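Local coordinates for protein aspartate-semialdehyde dehydrogenase 2 (Vibrio cholerae, PDB 2QZ9) that catalyses the NADPH-dependent reductive dephosphorylation of L-aspartyl-4-phosphate to L-aspartate-semialdehyde, a step toward lysine, methionine and threonine, at residues K141-A146 with M262-Q267; I149-V154 with M230-C235; A247-T252 with G306-V311; I256-V261 with V297-S302. All coordinates share one frame; numbering follows the deposited sequence.

Interaction 1: residues K141-A146 with M262-Q267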
loop_
_atom_site.group_PDB
_atom_site.type_symbol
_atom_site.label_atom_id
_atom_site.label_comp_id
_atom_site.label_asym_id
_atom_site.label_seq_id
_atom_site.Cartn_x
_atom_site.Cartn_y
_atom_site.Cartn_z
ATOM N N LYS A 141 -19.598 -8.220 0.021
ATOM C CA LYS A 141 -20.947 -8.768 -0.222
ATOM C C LYS A 141 -21.902 -8.708 0.993
ATOM O O LYS A 141 -23.033 -8.244 0.840
ATOM C CB LYS A 141 -20.868 -10.197 -0.783
ATOM C CG LYS A 141 -22.218 -10.829 -1.113
ATOM C CD LYS A 141 -23.008 -9.998 -2.136
ATOM C CE LYS A 141 -24.272 -10.759 -2.590
ATOM N NZ LYS A 141 -24.907 -9.970 -3.655
ATOM N N PRO A 142 -21.462 -9.170 2.188
ATOM C CA PRO A 142 -22.311 -9.098 3.396
ATOM C C PRO A 142 -22.731 -7.672 3.746
ATOM O O PRO A 142 -23.868 -7.444 4.161
ATOM C CB PRO A 142 -21.391 -9.635 4.495
ATOM C CG PRO A 142 -20.426 -10.512 3.793
ATOM C CD PRO A 142 -20.169 -9.818 2.489
ATOM N N ILE A 143 -21.803 -6.730 3.583
ATOM C CA ILE A 143 -22.037 -5.316 3.839
ATOM C C ILE A 143 -23.034 -4.773 2.810
ATOM O O ILE A 143 -23.983 -4.051 3.168
ATOM C CB ILE A 143 -20.700 -4.522 3.784
ATOM C CG1 ILE A 143 -19.862 -4.800 5.038
ATOM C CG2 ILE A 143 -20.955 -3.046 3.622
ATOM C CD1 ILE A 143 -18.369 -4.522 4.894
ATOM N N TYR A 144 -22.811 -5.131 1.546
ATOM C CA TYR A 144 -23.652 -4.698 0.433
ATOM C C TYR A 144 -25.093 -5.158 0.637
ATOM O O TYR A 144 -26.023 -4.397 0.415
ATOM C CB TYR A 144 -23.126 -5.249 -0.900
ATOM C CG TYR A 144 -23.812 -4.677 -2.135
ATOM C CD1 TYR A 144 -23.554 -3.380 -2.559
ATOM C CD2 TYR A 144 -24.699 -5.444 -2.884
ATOM C CE1 TYR A 144 -24.173 -2.841 -3.695
ATOM C CE2 TYR A 144 -25.331 -4.916 -4.027
ATOM C CZ TYR A 144 -25.057 -3.611 -4.423
ATOM O OH TYR A 144 -25.660 -3.062 -5.538
ATOM N N ASP A 145 -25.253 -6.404 1.063
ATOM C CA ASP A 145 -26.561 -7.000 1.267
ATOM C C ASP A 145 -27.295 -6.316 2.414
ATOM O O ASP A 145 -28.458 -5.930 2.280
ATOM C CB ASP A 145 -26.399 -8.491 1.578
ATOM C CG ASP A 145 -26.109 -9.333 0.332
ATOM O OD1 ASP A 145 -26.104 -8.772 -0.789
ATOM O OD2 ASP A 145 -25.910 -10.563 0.492
ATOM N N ALA A 146 -26.599 -6.163 3.538
ATOM C CA ALA A 146 -27.199 -5.610 4.744
ATOM C C ALA A 146 -27.637 -4.162 4.563
ATOM O O ALA A 146 -28.762 -3.808 4.933
ATOM C CB ALA A 146 -26.246 -5.759 5.937
ATOM N N MET A 262 -18.428 -7.127 11.616
ATOM C CA MET A 262 -17.568 -8.205 12.122
ATOM C C MET A 262 -18.349 -9.494 12.395
ATOM O O MET A 262 -17.887 -10.580 12.039
ATOM C CB MET A 262 -16.776 -7.766 13.353
ATOM C CG MET A 262 -15.507 -6.972 13.015
ATOM S SD MET A 262 -14.472 -6.675 14.461
ATOM C CE MET A 262 -15.425 -5.436 15.339
ATOM N N ASP A 263 -19.530 -9.370 13.005
ATOM C CA ASP A 263 -20.401 -10.527 13.229
ATOM C C ASP A 263 -20.853 -11.174 11.911
ATOM O O ASP A 263 -20.750 -12.387 11.766
ATOM C CB ASP A 263 -21.606 -10.155 14.094
ATOM C CG ASP A 263 -21.238 -9.942 15.556
ATOM O OD1 ASP A 263 -20.148 -10.361 15.982
ATOM O OD2 ASP A 263 -22.051 -9.355 16.285
ATOM N N MET A 264 -21.296 -10.363 10.948
ATOM C CA MET A 264 -21.676 -10.854 9.605
ATOM C C MET A 264 -20.548 -11.585 8.874
ATOM O O MET A 264 -20.751 -12.685 8.362
ATOM C CB MET A 264 -22.158 -9.715 8.711
ATOM C CG MET A 264 -23.246 -8.878 9.288
ATOM S SD MET A 264 -24.039 -7.945 7.978
ATOM C CE MET A 264 -22.728 -6.879 7.379
ATOM N N LEU A 265 -19.376 -10.947 8.818
ATOM C CA LEU A 265 -18.194 -11.496 8.174
ATOM C C LEU A 265 -17.764 -12.833 8.784
ATOM O O LEU A 265 -17.385 -13.759 8.066
ATOM C CB LEU A 265 -17.044 -10.476 8.225
ATOM C CG LEU A 265 -17.158 -9.202 7.374
ATOM C CD1 LEU A 265 -15.919 -8.343 7.510
ATOM C CD2 LEU A 265 -17.375 -9.541 5.920
ATOM N N GLU A 266 -17.849 -12.927 10.107
ATOM C CA GLU A 266 -17.531 -14.154 10.826
ATOM C C GLU A 266 -18.505 -15.294 10.514
ATOM O O GLU A 266 -18.128 -16.469 10.581
ATOM C CB GLU A 266 -17.515 -13.889 12.335
ATOM C CG GLU A 266 -16.536 -14.770 13.095
ATOM C CD GLU A 266 -16.138 -14.172 14.422
ATOM O OE1 GLU A 266 -14.940 -13.873 14.605
ATOM O OE2 GLU A 266 -17.030 -13.985 15.282
ATOM N N GLN A 267 -19.749 -14.940 10.184
ATOM C CA GLN A 267 -20.787 -15.927 9.871
ATOM C C GLN A 267 -20.833 -16.307 8.389
ATOM O O GLN A 267 -21.415 -17.333 8.029
ATOM C CB GLN A 267 -22.160 -15.424 10.320
ATOM C CG GLN A 267 -22.397 -15.549 11.825
ATOM C CD GLN A 267 -23.789 -15.098 12.238
ATOM O OE1 GLN A 267 -24.794 -15.482 11.619
ATOM N NE2 GLN A 267 -23.860 -14.280 13.291
#

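Interaction 2: residues I149-V154 with M230-C235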
loop_
_atom_site.group_PDB
_atom_site.type_symbol
_atom_site.label_atom_id
_atom_site.label_comp_id
_atom_site.label_asym_id
_atom_site.label_seq_id
_atom_site.Cartn_x
_atom_site.Cartn_y
_atom_site.Cartn_z
ATOM N N ILE A 149 -23.899 -0.228 -0.727
ATOM C CA ILE A 149 -22.628 0.481 -0.840
ATOM C C ILE A 149 -22.762 1.529 -1.917
ATOM O O ILE A 149 -23.183 1.214 -3.034
ATOM C CB ILE A 149 -21.447 -0.479 -1.151
ATOM C CG1 ILE A 149 -21.171 -1.392 0.046
ATOM C CG2 ILE A 149 -20.191 0.310 -1.516
ATOM C CD1 ILE A 149 -20.422 -2.658 -0.303
ATOM N N GLU A 150 -22.424 2.771 -1.578
ATOM C CA GLU A 150 -22.485 3.882 -2.530
ATOM C C GLU A 150 -21.132 4.100 -3.206
ATOM O O GLU A 150 -21.073 4.309 -4.419
ATOM C CB GLU A 150 -22.950 5.185 -1.840
ATOM C CG GLU A 150 -23.046 6.386 -2.781
ATOM C CD GLU A 150 -23.307 7.696 -2.052
ATOM O OE1 GLU A 150 -24.308 7.780 -1.297
ATOM O OE2 GLU A 150 -22.517 8.650 -2.248
ATOM N N ARG A 151 -20.051 4.050 -2.425
ATOM C CA ARG A 151 -18.711 4.368 -2.939
ATOM C C ARG A 151 -17.602 3.535 -2.271
ATOM O O ARG A 151 -17.605 3.350 -1.040
ATOM C CB ARG A 151 -18.465 5.878 -2.791
ATOM C CG ARG A 151 -17.103 6.383 -3.191
ATOM C CD ARG A 151 -17.157 7.880 -3.485
ATOM N NE ARG A 151 -15.850 8.388 -3.898
ATOM C CZ ARG A 151 -15.025 9.068 -3.109
ATOM N NH1 ARG A 151 -15.368 9.336 -1.854
ATOM N NH2 ARG A 151 -13.851 9.491 -3.583
ATOM N N ILE A 152 -16.677 3.024 -3.089
ATOM C CA ILE A 152 -15.496 2.287 -2.608
ATOM C C ILE A 152 -14.176 3.002 -2.971
ATOM O O ILE A 152 -13.867 3.159 -4.145
ATOM C CB ILE A 152 -15.436 0.836 -3.173
ATOM C CG1 ILE A 152 -16.758 0.090 -2.940
ATOM C CG2 ILE A 152 -14.282 0.040 -2.547
ATOM C CD1 ILE A 152 -16.950 -1.160 -3.848
ATOM N N ASN A 153 -13.434 3.457 -1.955
ATOM C CA ASN A 153 -12.018 3.805 -2.105
ATOM C C ASN A 153 -11.173 2.581 -1.766
ATOM O O ASN A 153 -11.315 2.014 -0.698
ATOM C CB ASN A 153 -11.631 4.962 -1.182
ATOM C CG ASN A 153 -12.007 6.321 -1.746
ATOM O OD1 ASN A 153 -12.910 6.987 -1.239
ATOM N ND2 ASN A 153 -11.328 6.734 -2.796
ATOM N N VAL A 154 -10.309 2.165 -2.676
ATOM C CA VAL A 154 -9.494 0.972 -2.455
ATOM C C VAL A 154 -8.074 1.183 -2.992
ATOM O O VAL A 154 -7.886 1.711 -4.083
ATOM C CB VAL A 154 -10.161 -0.280 -3.095
ATOM C CG1 VAL A 154 -10.360 -0.077 -4.593
ATOM C CG2 VAL A 154 -9.383 -1.555 -2.793
ATOM N N MET A 230 -19.886 3.473 -6.924
ATOM C CA MET A 230 -18.712 4.201 -7.336
ATOM C C MET A 230 -17.475 3.485 -6.807
ATOM O O MET A 230 -17.450 3.048 -5.671
ATOM C CB MET A 230 -18.812 5.645 -6.851
ATOM C CG MET A 230 -19.998 6.439 -7.482
ATOM S SD MET A 230 -19.925 6.571 -9.285
ATOM C CE MET A 230 -20.964 5.225 -9.831
ATOM N N VAL A 231 -16.470 3.324 -7.659
ATOM C CA VAL A 231 -15.261 2.591 -7.277
ATOM C C VAL A 231 -14.054 3.442 -7.645
ATOM O O VAL A 231 -13.905 3.843 -8.795
ATOM C CB VAL A 231 -15.169 1.177 -7.949
ATOM C CG1 VAL A 231 -13.985 0.381 -7.398
ATOM C CG2 VAL A 231 -16.472 0.399 -7.767
ATOM N N ASN A 232 -13.197 3.704 -6.660
ATOM C CA ASN A 232 -12.031 4.578 -6.848
ATOM C C ASN A 232 -10.749 3.859 -6.419
ATOM O O ASN A 232 -10.380 3.899 -5.250
ATOM C CB ASN A 232 -12.242 5.861 -6.045
ATOM C CG ASN A 232 -11.163 6.894 -6.276
ATOM O OD1 ASN A 232 -10.972 7.783 -5.441
ATOM N ND2 ASN A 232 -10.456 6.799 -7.404
ATOM N N PRO A 233 -10.096 3.153 -7.351
ATOM C CA PRO A 233 -8.879 2.409 -7.025
ATOM C C PRO A 233 -7.547 3.120 -7.293
ATOM O O PRO A 233 -7.453 3.940 -8.200
ATOM C CB PRO A 233 -8.986 1.153 -7.925
ATOM C CG PRO A 233 -10.191 1.422 -8.866
ATOM C CD PRO A 233 -10.496 2.903 -8.744
ATOM N N THR A 234 -6.545 2.811 -6.466
ATOM C CA THR A 234 -5.134 2.975 -6.815
ATOM C C THR A 234 -4.484 1.606 -6.605
ATOM O O THR A 234 -4.458 1.092 -5.481
ATOM C CB THR A 234 -4.395 4.031 -5.939
ATOM O OG1 THR A 234 -4.925 5.339 -6.176
ATOM C CG2 THR A 234 -2.887 4.048 -6.239
ATOM N N CYS A 235 -3.964 1.022 -7.684
ATOM C CA CYS A 235 -3.322 -0.288 -7.630
ATOM C C CYS A 235 -1.790 -0.182 -7.645
ATOM O O CYS A 235 -1.208 0.469 -8.515
ATOM C CB CYS A 235 -3.826 -1.161 -8.783
ATOM S SG CYS A 235 -5.615 -1.475 -8.707
#

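Interaction 3: residues A247-T252 with G306-V311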
loop_
_atom_site.group_PDB
_atom_site.type_symbol
_atom_site.label_atom_id
_atom_site.label_comp_id
_atom_site.label_asym_id
_atom_site.label_seq_id
_atom_site.Cartn_x
_atom_site.Cartn_y
_atom_site.Cartn_z
ATOM N N ALA A 247 -6.511 -2.293 1.038
ATOM C CA ALA A 247 -7.081 -1.392 1.998
ATOM C C ALA A 247 -8.398 -0.857 1.432
ATOM O O ALA A 247 -8.396 -0.117 0.443
ATOM C CB ALA A 247 -6.103 -0.267 2.201
ATOM N N VAL A 248 -9.518 -1.244 2.041
ATOM C CA VAL A 248 -10.847 -0.912 1.505
ATOM C C VAL A 248 -11.581 0.046 2.446
ATOM O O VAL A 248 -11.795 -0.265 3.617
ATOM C CB VAL A 248 -11.702 -2.199 1.239
ATOM C CG1 VAL A 248 -12.934 -1.875 0.395
ATOM C CG2 VAL A 248 -10.872 -3.282 0.533
ATOM N N HIS A 249 -11.941 1.220 1.924
ATOM C CA HIS A 249 -12.641 2.249 2.693
ATOM C C HIS A 249 -14.011 2.482 2.018
ATOM O O HIS A 249 -14.110 3.148 0.972
ATOM C CB HIS A 249 -11.840 3.568 2.705
ATOM C CG HIS A 249 -10.493 3.488 3.376
ATOM N ND1 HIS A 249 -9.660 4.584 3.485
ATOM C CD2 HIS A 249 -9.842 2.464 3.985
ATOM C CE1 HIS A 249 -8.560 4.241 4.131
ATOM N NE2 HIS A 249 -8.643 2.958 4.439
ATOM N N VAL A 250 -15.067 1.925 2.594
ATOM C CA VAL A 250 -16.369 1.974 1.918
ATOM C C VAL A 250 -17.368 2.917 2.580
ATOM O O VAL A 250 -17.353 3.121 3.804
ATOM C CB VAL A 250 -17.005 0.565 1.721
ATOM C CG1 VAL A 250 -16.125 -0.286 0.847
ATOM C CG2 VAL A 250 -17.242 -0.128 3.040
ATOM N N GLU A 251 -18.223 3.499 1.752
ATOM C CA GLU A 251 -19.305 4.328 2.228
ATOM C C GLU A 251 -20.584 3.563 1.951
ATOM O O GLU A 251 -20.899 3.277 0.797
ATOM C CB GLU A 251 -19.301 5.670 1.514
ATOM C CG GLU A 251 -18.013 6.476 1.728
ATOM C CD GLU A 251 -17.772 7.522 0.657
ATOM O OE1 GLU A 251 -18.756 8.091 0.131
ATOM O OE2 GLU A 251 -16.590 7.775 0.337
ATOM N N THR A 252 -21.294 3.200 3.021
ATOM C CA THR A 252 -22.528 2.441 2.896
ATOM C C THR A 252 -23.710 3.383 2.642
ATOM O O THR A 252 -23.585 4.594 2.832
ATOM C CB THR A 252 -22.770 1.516 4.112
ATOM O OG1 THR A 252 -22.854 2.292 5.316
ATOM C CG2 THR A 252 -21.650 0.510 4.225
ATOM N N GLY A 306 -19.452 5.102 7.044
ATOM C CA GLY A 306 -18.276 4.437 6.479
ATOM C C GLY A 306 -17.762 3.222 7.247
ATOM O O GLY A 306 -17.891 3.142 8.473
ATOM N N ILE A 307 -17.164 2.284 6.513
ATOM C CA ILE A 307 -16.473 1.138 7.110
ATOM C C ILE A 307 -15.111 0.936 6.424
ATOM O O ILE A 307 -15.014 0.981 5.188
ATOM C CB ILE A 307 -17.307 -0.177 7.032
ATOM C CG1 ILE A 307 -18.630 -0.069 7.823
ATOM C CG2 ILE A 307 -16.490 -1.370 7.529
ATOM C CD1 ILE A 307 -18.489 -0.287 9.364
ATOM N N ASN A 308 -14.076 0.744 7.244
ATOM C CA ASN A 308 -12.726 0.416 6.788
ATOM C C ASN A 308 -12.423 -1.040 7.043
ATOM O O ASN A 308 -12.817 -1.587 8.068
ATOM C CB ASN A 308 -11.668 1.253 7.519
ATOM C CG ASN A 308 -11.612 2.685 7.039
ATOM O OD1 ASN A 308 -12.514 3.159 6.361
ATOM N ND2 ASN A 308 -10.537 3.384 7.391
ATOM N N LEU A 309 -11.715 -1.665 6.105
ATOM C CA LEU A 309 -11.242 -3.036 6.304
ATOM C C LEU A 309 -9.953 -3.314 5.536
ATOM O O LEU A 309 -9.552 -2.525 4.682
ATOM C CB LEU A 309 -12.348 -4.061 5.981
ATOM C CG LEU A 309 -13.086 -4.182 4.650
ATOM C CD1 LEU A 309 -13.946 -5.467 4.718
ATOM C CD2 LEU A 309 -13.990 -2.981 4.332
ATOM N N TRP A 310 -9.310 -4.427 5.873
ATOM C CA TRP A 310 -8.075 -4.874 5.224
ATOM C C TRP A 310 -8.384 -6.250 4.649
ATOM O O TRP A 310 -8.883 -7.108 5.355
ATOM C CB TRP A 310 -6.936 -4.928 6.257
ATOM C CG TRP A 310 -5.580 -5.508 5.819
ATOM C CD1 TRP A 310 -5.055 -6.727 6.200
ATOM C CD2 TRP A 310 -4.571 -4.883 5.000
ATOM N NE1 TRP A 310 -3.811 -6.900 5.648
ATOM C CE2 TRP A 310 -3.479 -5.788 4.922
ATOM C CE3 TRP A 310 -4.487 -3.655 4.317
ATOM C CZ2 TRP A 310 -2.332 -5.520 4.169
ATOM C CZ3 TRP A 310 -3.346 -3.385 3.584
ATOM C CH2 TRP A 310 -2.271 -4.314 3.521
ATOM N N VAL A 311 -8.119 -6.450 3.364
ATOM C CA VAL A 311 -8.546 -7.688 2.691
ATOM C C VAL A 311 -7.344 -8.410 2.062
ATOM O O VAL A 311 -6.556 -7.810 1.341
ATOM C CB VAL A 311 -9.691 -7.428 1.659
ATOM C CG1 VAL A 311 -10.120 -8.707 0.983
ATOM C CG2 VAL A 311 -10.902 -6.802 2.360
#

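Interaction 4: residues I256-V261 with V297-S302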
loop_
_atom_site.group_PDB
_atom_site.type_symbol
_atom_site.label_atom_id
_atom_site.label_comp_id
_atom_site.label_asym_id
_atom_site.label_seq_id
_atom_site.Cartn_x
_atom_site.Cartn_y
_atom_site.Cartn_z
ATOM N N ILE A 256 -24.191 1.398 9.562
ATOM C CA ILE A 256 -23.923 0.094 10.158
ATOM C C ILE A 256 -22.654 0.211 11.008
ATOM O O ILE A 256 -21.760 1.002 10.707
ATOM C CB ILE A 256 -23.820 -1.049 9.077
ATOM C CG1 ILE A 256 -23.802 -2.435 9.737
ATOM C CG2 ILE A 256 -22.614 -0.840 8.144
ATOM C CD1 ILE A 256 -24.041 -3.607 8.789
ATOM N N ASP A 257 -22.585 -0.565 12.077
ATOM C CA ASP A 257 -21.460 -0.481 12.978
ATOM C C ASP A 257 -20.471 -1.609 12.711
ATOM O O ASP A 257 -20.873 -2.708 12.320
ATOM C CB ASP A 257 -21.940 -0.531 14.428
ATOM C CG ASP A 257 -20.837 -0.196 15.405
ATOM O OD1 ASP A 257 -20.239 -1.137 15.966
ATOM O OD2 ASP A 257 -20.539 1.002 15.569
ATOM N N ALA A 258 -19.184 -1.335 12.947
ATOM C CA ALA A 258 -18.124 -2.336 12.791
ATOM C C ALA A 258 -18.420 -3.653 13.517
ATOM O O ALA A 258 -18.022 -4.720 13.057
ATOM C CB ALA A 258 -16.791 -1.778 13.240
ATOM N N GLU A 259 -19.117 -3.571 14.649
ATOM C CA GLU A 259 -19.448 -4.769 15.414
ATOM C C GLU A 259 -20.418 -5.657 14.664
ATOM O O GLU A 259 -20.315 -6.879 14.733
ATOM C CB GLU A 259 -20.013 -4.420 16.789
ATOM C CG GLU A 259 -19.065 -3.615 17.657
ATOM C CD GLU A 259 -17.709 -4.286 17.840
ATOM O OE1 GLU A 259 -17.677 -5.527 18.037
ATOM O OE2 GLU A 259 -16.680 -3.561 17.793
ATOM N N GLN A 260 -21.354 -5.027 13.952
ATOM C CA GLN A 260 -22.324 -5.733 13.133
ATOM C C GLN A 260 -21.592 -6.383 11.953
ATOM O O GLN A 260 -21.759 -7.575 11.695
ATOM C CB GLN A 260 -23.427 -4.781 12.639
ATOM C CG GLN A 260 -24.158 -3.995 13.739
ATOM C CD GLN A 260 -25.197 -3.003 13.193
ATOM O OE1 GLN A 260 -25.078 -1.781 13.372
ATOM N NE2 GLN A 260 -26.230 -3.534 12.535
ATOM N N VAL A 261 -20.753 -5.608 11.259
ATOM C CA VAL A 261 -20.057 -6.144 10.087
ATOM C C VAL A 261 -19.145 -7.294 10.511
ATOM O O VAL A 261 -19.145 -8.342 9.879
ATOM C CB VAL A 261 -19.334 -5.056 9.221
ATOM C CG1 VAL A 261 -20.186 -3.791 9.088
ATOM C CG2 VAL A 261 -17.999 -4.715 9.783
ATOM N N VAL A 297 -11.169 -4.227 10.573
ATOM C CA VAL A 297 -12.549 -3.751 10.434
ATOM C C VAL A 297 -12.852 -2.714 11.512
ATOM O O VAL A 297 -12.688 -2.987 12.697
ATOM C CB VAL A 297 -13.588 -4.889 10.545
ATOM C CG1 VAL A 297 -14.973 -4.316 10.364
ATOM C CG2 VAL A 297 -13.329 -5.988 9.504
ATOM N N ARG A 298 -13.288 -1.534 11.086
ATOM C CA ARG A 298 -13.565 -0.436 11.990
ATOM C C ARG A 298 -14.427 0.599 11.308
ATOM O O ARG A 298 -14.384 0.762 10.077
ATOM C CB ARG A 298 -12.250 0.235 12.456
ATOM C CG ARG A 298 -11.452 0.923 11.332
ATOM C CD ARG A 298 -9.966 0.987 11.677
ATOM N NE ARG A 298 -9.184 1.787 10.733
ATOM C CZ ARG A 298 -8.661 1.341 9.592
ATOM N NH1 ARG A 298 -8.849 0.087 9.199
ATOM N NH2 ARG A 298 -7.953 2.164 8.831
ATOM N N ASN A 299 -15.174 1.331 12.130
ATOM C CA ASN A 299 -15.936 2.478 11.692
ATOM C C ASN A 299 -15.032 3.564 11.130
ATOM O O ASN A 299 -13.998 3.875 11.700
ATOM C CB ASN A 299 -16.741 3.046 12.872
ATOM C CG ASN A 299 -17.786 2.070 13.404
ATOM O OD1 ASN A 299 -18.440 1.352 12.644
ATOM N ND2 ASN A 299 -17.949 2.048 14.713
ATOM N N ASP A 300 -15.446 4.138 10.009
ATOM C CA ASP A 300 -14.784 5.276 9.407
ATOM C C ASP A 300 -15.152 6.500 10.236
ATOM O O ASP A 300 -16.325 6.854 10.361
ATOM C CB ASP A 300 -15.291 5.408 7.977
ATOM C CG ASP A 300 -14.685 6.559 7.216
ATOM O OD1 ASP A 300 -13.888 7.348 7.762
ATOM O OD2 ASP A 300 -15.018 6.658 6.018
ATOM N N ILE A 301 -14.149 7.142 10.827
ATOM C CA ILE A 301 -14.408 8.321 11.659
ATOM C C ILE A 301 -14.587 9.576 10.819
ATOM O O ILE A 301 -14.965 10.617 11.343
ATOM C CB ILE A 301 -13.306 8.546 12.710
ATOM C CG1 ILE A 301 -11.918 8.545 12.050
ATOM C CG2 ILE A 301 -13.424 7.485 13.806
ATOM C CD1 ILE A 301 -10.794 8.920 12.990
ATOM N N SER A 302 -14.325 9.470 9.518
ATOM C CA SER A 302 -14.347 10.635 8.616
ATOM C C SER A 302 -15.674 10.806 7.878
ATOM O O SER A 302 -15.814 11.716 7.075
ATOM C CB SER A 302 -13.230 10.510 7.578
ATOM O OG SER A 302 -13.602 9.598 6.555
#

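Interaction 1: residues K141-A146 with M262-Q267
Met264 lays the end of its side chain against the helix turn formed by Pro142, Ile143 and Ala146. Its methyl CE sits 3.5 Å from Pro142 O, and its sulfur SD lies 3.7 Å from Ala146 CB. The chain leaves the backbone with CG anti to the carbonyl carbon (chi1 -53°) and bends at chi3, which turns CE back onto the proline. Pro142 O accepts from Ala146 N within the helix; the methyl makes a van der Waals contact with it. Leu265 CD2 touches Pro142 CG at 3.8 Å, the two side chains crossing at about a right angle. The packing of Met264 and Leu265 on Pro142 is the close part of the contact. Ile143 is buried backing at longer distance, with CG1 4.2 Å from Met264 CE. Ala146 marks the solvent side, an exposed residue on the rim. The axes of the two short segments approach to 9.7 Å with 123° between their directions. The side chains that meet are apolar, and the Met264 methyl also rests on a backbone carbonyl oxygen. Ile143 continues onto Ile149 of strand 149-158, while Leu265 rests on Ile271 of strand 271-273 and on Val294 and Val297 of strand 292-299.

Interaction 2: residues I149-V154 with M230-C235
Ile152 uses both its polar backbone atoms across the strands: its N donates to Met230 O at 2.7 Å, and its O accepts from Asn232 N at 2.7 Å. The two strands run parallel, 9° between their directions. Before this pair, Met230 N donates to Glu150 O at 2.9 Å, nearly straight. Val154 repeats the pattern of Ile152, with N to Asn232 O at 3.1 Å and O from Thr234 N at 2.9 Å.

Arg151, Asn153, Met230 and Asn232 share the face turned to the second subunit. Arg151 CB meets Met230 CB, and the two side chains cross at about a right angle. The Arg151 side chain is extended, with CG anti to the backbone N (chi1 176°), and this carries its guanidinium to the subunit interface. NH1 makes salt bridges to Glu251 of its own chain and to Glu251 of the second subunit. NH2 pairs with Asp300 of the second subunit, and NE bonds to Ser302 there. Asn153 OD1 lies 3.2 Å above one face of the Arg151 guanidinium, toward its rim.

On the opposite face Val154 CG1 packs on Pro233 CB at 3.8 Å, and Ile152 CD1 nears Val231 CG2. Strand 149-158 is broken by a classic beta bulge, where Glu150 and Arg151 together stand opposite the single residue Glu251. Within this chain, strand 230-234 is an outermost strand of the sheet. Strand 244-252 flanks 149-158 on its other side, and helices 131-147 and 211-224 cover the apolar face.

Interaction 3: residues A247-T252 with G306-V311
Two antiparallel strands at the middle of the dimerisation-domain sheet meet here, pairing Val248 with Leu309 and Val250 with Ile307 as hydrogen-bonded pairs. Val248 N and O bond to Leu309 O and N, both at 2.9 Å. Val250 N and O do the same with Ile307 O and N, both at 2.8 Å. His249 and Asn308 form a non-hydrogen-bonded pair between them.

The side chains of this pair stack. The Asn308 amide lies over one face of the His249 imidazole, with 4° between the planes. His249 CD2 is 3.5 Å from Asn308 CG. The ring is fixed from outside as well: its NE2 bonds to Thr234 and its ND1 to Asn153, both of the second subunit. Farther along the same face, Ala247 CB touches Trp310 CE3 at 4.3 Å.

The other face is apolar. Leu309 CD2 reaches Val248 CB at 3.9 Å, because CG stands between the backbone N and the carbonyl carbon (chi1 57°). Val248 CG2 meets Val311 CG2 at 4.0 Å, and Val250 CG2 lies 4.0 Å from Ile307 CB. Val250 also packs on Leu140 of helix 131-147.

The face with His249, Asn308 and Glu251 is of mixed character and is turned to the second subunit. A sheet with one face against helix 131-147 and the other against the second subunit is consistent with the dimerisation domain of this homodimer.

Interaction 4: residues I256-V261 with V297-S302
Two hydrogen bonds to the Asn299 amide hold the start of helix 258-267. Asn299 OD1 accepts from Ala258 N at 2.8 Å, with the donor tilted from the carbonyl plane. Asn299 ND2 donates to Asp257 OD2 at 2.9 Å, meeting it from above the carboxylate plane. One amide therefore grips two neighbouring residues, and the carboxylate and amide planes stand 64° apart.

Capping bonds act within the helix end. Asp257 holds the N-cap position, and its OD1 accepts from Glu259 N at 3.0 Å. With CG anti to the backbone N, chi1 (-170°) carries the Asp257 carboxylate to the helix end, and its rotation (chi2 -99°) gives OD1 to Glu259 N and OD2 to Asn299. Asp257 N donates to Gln260 OE1 at 3.1 Å, which completes the capping box.

Apolar packing fills in beside the polar bonds. Ala258 CB faces strand 297-299 and lies 3.7 Å from Arg298 CA and 4.2 Å from Val297 CG1. Val261 rests on Ile307 of strand 306-313.

After the strand, Asp300 OD1 accepts from both Ser302 OG and Ser302 N, the latter closing an Asx turn. Within that turn Ile301 N bonds to Tyr209 OH of the second subunit, and the same tyrosine makes a cation-pi contact with Arg298. The contact as a whole is a capped helix N terminus packed on a strand of the sheet, with the Asx turn beyond it reaching the dimer interface.

Along the chain, helix 131-147 comes first and runs into strand 149-158. Interaction 2 closes a loop when strand 230-234 joins 149-158. It lies wholly within the longer loop closed by interaction 1, in which 262-267 returns to 141-146. Interaction 3 opens after interaction 2 has closed and encloses interaction 4. Interaction 1 crosses both interactions 3 and 4, and shares helix 258-267 with interaction 4. Interactions 2, 3 and 4 lie on one sheet, joined by backbone bonds such as Asn153 to His249 and Asn308 to Arg298. Interaction 1 ties the two helices over that sheet, with Ile143 touching Thr252. Interactions 2, 3 and 4 also touch the second subunit.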